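Local coordinates for antifreeze protein (Uncultured bacterium, PDB 6EIO) that binds ice, apparently through two faces of its structure, as an antifreeze protein of the ice-binding-like family, at residues V106-S109 with G110-G114; V163-S166 with G167-A171. One frame throughout, in Å; residues are numbered along the deposited sequence.

Contacts 1 and 2 are both local bends in the chain of a beta-solenoid, the fold expected of this ice-binding family. Each lies where one face of the solenoid gives way to the next. Contact 1 joins strand 106-107 to strand 110-111. Contact 2 follows strand 163-166 and leads into the loop before strand 174-178. They follow one another in series along the chain. Their centres are 17 Å apart, and their nearest atoms stay about 8 Å apart without touching. Contact 1 combines a light isoleucine contact, a bridging water and an Asx turn. Contact 2 is closed by a type I' turn that also binds a sulfate ion, probably from the crystallisation liquor.

Contact 1: residues V106-S109 with G110-G114; sequences VTIS and GNIGG
Ile108 and Ile112 take nearly the same shape. In Ile108, chi1 of 56° and a chi2 that extends CD1 anti to CA carry that methyl toward Ile112. In Ile112, chi1 of 59° alone places CG2. CD1 of Ile108 lies 4.3 Å from CG2 of Ile112, a loose methyl contact on the buried inner side of a bend. The bend joins strand 106-107 to strand 110-111 at a solenoid corner. Gly110 makes the turn with a positive phi, where a side chain would clash with the carbonyl of Ser109. Beyond the bend, OD1 of Asn111 accepts from Gly113 N at 3.0 Å, forming an Asx turn. The donor sits above the carbonyl plane of that amide. The same OD1 also accepts from Ser131 N, and ND2 bonds to Ser132 OG, so the neighbouring coil helps fix the amide. A water joins the two halves. It donates to Asn111 O at 2.8 Å and, more weakly, to Ser109 O at 3.3 Å. The corner thus divides its chemistry. The two isoleucines meet on the buried side, where Ile108 also packs on Tyr122 and Ile18. The water bridges two backbone carbonyls, and Asn111 OD1 takes the Gly113 N-H.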
loop_
_atom_site.group_PDB
_atom_site.type_symbol
_atom_site.label_atom_id
_atom_site.label_comp_id
_atom_site.label_asym_id
_atom_site.label_seq_id
_atom_site.Cartn_x
_atom_site.Cartn_y
_atom_site.Cartn_z
ATOM N N VAL A 106 15.393 -11.304 1.569
ATOM C CA VAL A 106 16.369 -10.395 0.997
ATOM C C VAL A 106 16.293 -9.043 1.681
ATOM O O VAL A 106 15.211 -8.460 1.791
ATOM C CB VAL A 106 16.163 -10.303 -0.523
ATOM C CG1 VAL A 106 16.997 -9.204 -1.149
ATOM C CG2 VAL A 106 16.503 -11.645 -1.156
ATOM N N THR A 107 17.443 -8.525 2.080
ATOM C CA THR A 107 17.526 -7.171 2.599
ATOM C C THR A 107 17.723 -6.178 1.457
ATOM O O THR A 107 18.550 -6.372 0.562
ATOM C CB THR A 107 18.633 -7.055 3.632
ATOM O OG1 THR A 107 19.867 -7.432 3.029
ATOM C CG2 THR A 107 18.337 -7.958 4.787
ATOM N N ILE A 108 16.913 -5.130 1.477
ATOM C CA ILE A 108 16.982 -4.005 0.545
ATOM C C ILE A 108 16.734 -2.770 1.389
ATOM O O ILE A 108 15.939 -2.826 2.322
ATOM C CB ILE A 108 15.896 -4.038 -0.600
ATOM C CG1 ILE A 108 14.467 -4.117 -0.029
ATOM C CG2 ILE A 108 16.163 -5.152 -1.611
ATOM C CD1 ILE A 108 13.353 -4.026 -1.082
ATOM N N SER A 109 17.275 -1.625 0.992
ATOM C CA SER A 109 16.951 -0.385 1.690
ATOM C C SER A 109 17.264 0.780 0.772
ATOM O O SER A 109 17.907 0.633 -0.266
ATOM C CB SER A 109 17.689 -0.251 3.015
ATOM O OG SER A 109 19.069 -0.106 2.758
ATOM N N GLY A 110 16.809 1.955 1.182
ATOM C CA GLY A 110 17.133 3.137 0.430
ATOM C C GLY A 110 16.435 3.175 -0.919
ATOM O O GLY A 110 15.329 2.672 -1.099
ATOM N N ASN A 111 17.081 3.820 -1.875
ATOM C CA ASN A 111 16.500 3.950 -3.203
ATOM C C ASN A 111 16.487 2.598 -3.906
ATOM O O ASN A 111 17.539 1.981 -4.098
ATOM C CB ASN A 111 17.302 4.950 -4.018
ATOM C CG ASN A 111 16.812 5.053 -5.437
ATOM O OD1 ASN A 111 15.609 5.060 -5.704
ATOM N ND2 ASN A 111 17.746 5.147 -6.367
ATOM N N ILE A 112 15.294 2.167 -4.329
ATOM C CA ILE A 112 15.114 0.958 -5.117
ATOM C C ILE A 112 14.656 1.262 -6.536
ATOM O O ILE A 112 14.299 0.340 -7.277
ATOM C CB ILE A 112 14.201 -0.066 -4.425
ATOM C CG1 ILE A 112 12.817 0.511 -4.148
ATOM C CG2 ILE A 112 14.865 -0.560 -3.149
ATOM C CD1 ILE A 112 11.833 -0.532 -3.675
ATOM N N GLY A 113 14.682 2.526 -6.946
ATOM C CA GLY A 113 14.424 2.830 -8.338
ATOM C C GLY A 113 15.408 2.111 -9.242
ATOM O O GLY A 113 16.588 1.978 -8.927
ATOM N N GLY A 114 14.903 1.627 -10.375
ATOM C CA GLY A 114 15.671 0.844 -11.318
ATOM C C GLY A 114 15.724 -0.635 -11.021
ATOM O O GLY A 114 16.230 -1.397 -11.848
HETATM O O HOH W 1 18.643 -0.415 -3.318
#

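Contact 2: residues V163-S166 with G167-A171; sequences VLLS and GGALA. With SO4 (sulfate ion), chain C.
Ser166 to Ala169 form a type I' beta turn at the end of strand 163-166, which runs parallel to strand 135-138 in the solenoid. Gly167 and Gly168 take the two middle positions, both with positive phi. The turn carries the chain from this face toward strand 174-178.

One backbone hydrogen bond closes the turn. Ala169 N donates to Ser166 O at 3.1 Å, with an N-H...O angle of 160°. The backbone of Ser166 also bonds to Phe137 of strand 135-138 and to Ala139 just after it.

The apolar contacts come from Leu165. Its chi1 (-56°) sets CG beside the backbone N, anti to the carbonyl carbon, and chi2 (171°) then turns the methyls to the chain beyond the turn. CD2 meets Ala169 CB at 4.0 Å. CD1 lies against Ala169 O at 3.5 Å and also approaches Ala171 N. Ile174 of strand 174-178 and Lys191 of strand 189-191 touch the same leucine. With an alanine here, both methyls would be lost, and a gap would probably open beside Ala169 CB and the backbone leading to Ala171.

The polar contacts on the outer side are to a sulfate ion, probably from the crystallisation liquor. It is gripped by one side chain and one backbone group. Ser166 OG donates to sulfate O2 at 2.9 Å. Gly167 N donates to sulfate O1 at 2.8 Å, and that bond is almost straight, at 176°.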
loop_
_atom_site.group_PDB
_atom_site.type_symbol
_atom_site.label_atom_id
_atom_site.label_comp_id
_atom_site.label_asym_id
_atom_site.label_seq_id
_atom_site.Cartn_x
_atom_site.Cartn_y
_atom_site.Cartn_z
ATOM N N VAL A 163 5.493 2.283 -9.715
ATOM C CA VAL A 163 5.537 0.851 -9.449
ATOM C C VAL A 163 4.973 0.157 -10.679
ATOM O O VAL A 163 3.812 0.383 -11.045
ATOM C CB VAL A 163 4.733 0.472 -8.196
ATOM C CG1 VAL A 163 4.756 -1.042 -8.019
ATOM C CG2 VAL A 163 5.300 1.180 -6.965
ATOM N N LEU A 164 5.804 -0.659 -11.312
ATOM C CA LEU A 164 5.468 -1.352 -12.540
ATOM C C LEU A 164 5.320 -2.848 -12.271
ATOM O O LEU A 164 5.937 -3.393 -11.354
ATOM C CB LEU A 164 6.557 -1.107 -13.596
ATOM C CG LEU A 164 6.786 0.366 -13.931
ATOM C CD1 LEU A 164 7.976 0.509 -14.870
ATOM C CD2 LEU A 164 5.540 1.007 -14.537
ATOM N N LEU A 165 4.517 -3.495 -13.114
ATOM C CA LEU A 165 4.265 -4.923 -13.047
ATOM C C LEU A 165 4.783 -5.589 -14.310
ATOM O O LEU A 165 4.508 -5.120 -15.418
ATOM C CB LEU A 165 2.760 -5.198 -12.932
ATOM C CG LEU A 165 2.056 -4.522 -11.754
ATOM C CD1 LEU A 165 0.538 -4.708 -11.900
ATOM C CD2 LEU A 165 2.527 -5.038 -10.428
ATOM N N SER A 166 5.484 -6.704 -14.132
ATOM C CA SER A 166 5.956 -7.517 -15.236
ATOM C C SER A 166 5.761 -8.987 -14.898
ATOM O O SER A 166 5.582 -9.365 -13.740
ATOM C CB SER A 166 7.446 -7.268 -15.528
ATOM O OG SER A 166 7.669 -6.019 -16.137
ATOM N N GLY A 167 5.849 -9.820 -15.930
ATOM C CA GLY A 167 5.810 -11.253 -15.707
ATOM C C GLY A 167 4.537 -11.735 -15.057
ATOM O O GLY A 167 4.538 -12.765 -14.380
ATOM N N GLY A 168 3.437 -11.007 -15.247
ATOM C CA GLY A 168 2.162 -11.393 -14.688
ATOM C C GLY A 168 1.896 -10.927 -13.271
ATOM O O GLY A 168 0.863 -11.302 -12.697
ATOM N N ALA A 169 2.764 -10.100 -12.697
ATOM C CA ALA A 169 2.583 -9.668 -11.318
ATOM C C ALA A 169 1.284 -8.873 -11.158
ATOM O O ALA A 169 0.855 -8.143 -12.060
ATOM C CB ALA A 169 3.767 -8.795 -10.896
ATOM N N LEU A 170 0.705 -8.988 -9.961
ATOM C CA LEU A 170 -0.588 -8.407 -9.646
ATOM C C LEU A 170 -0.498 -7.444 -8.464
ATOM O O LEU A 170 0.090 -7.765 -7.427
ATOM C CB LEU A 170 -1.576 -9.527 -9.267
ATOM C CG LEU A 170 -1.831 -10.580 -10.343
ATOM C CD1 LEU A 170 -2.707 -11.687 -9.782
ATOM C CD2 LEU A 170 -2.455 -9.941 -11.568
ATOM N N ALA A 171 -1.164 -6.290 -8.582
ATOM C CA ALA A 171 -1.223 -5.344 -7.472
ATOM C C ALA A 171 -1.925 -5.908 -6.241
ATOM O O ALA A 171 -1.645 -5.459 -5.122
ATOM C CB ALA A 171 -1.903 -4.052 -7.933
HETATM S S SO4 C . 5.603 -7.647 -19.207
HETATM O O1 SO4 C . 5.993 -8.872 -18.558
HETATM O O2 SO4 C . 6.271 -6.452 -18.658
HETATM O O3 SO4 C . 5.883 -7.758 -20.630
HETATM O O4 SO4 C . 4.164 -7.482 -19.021
#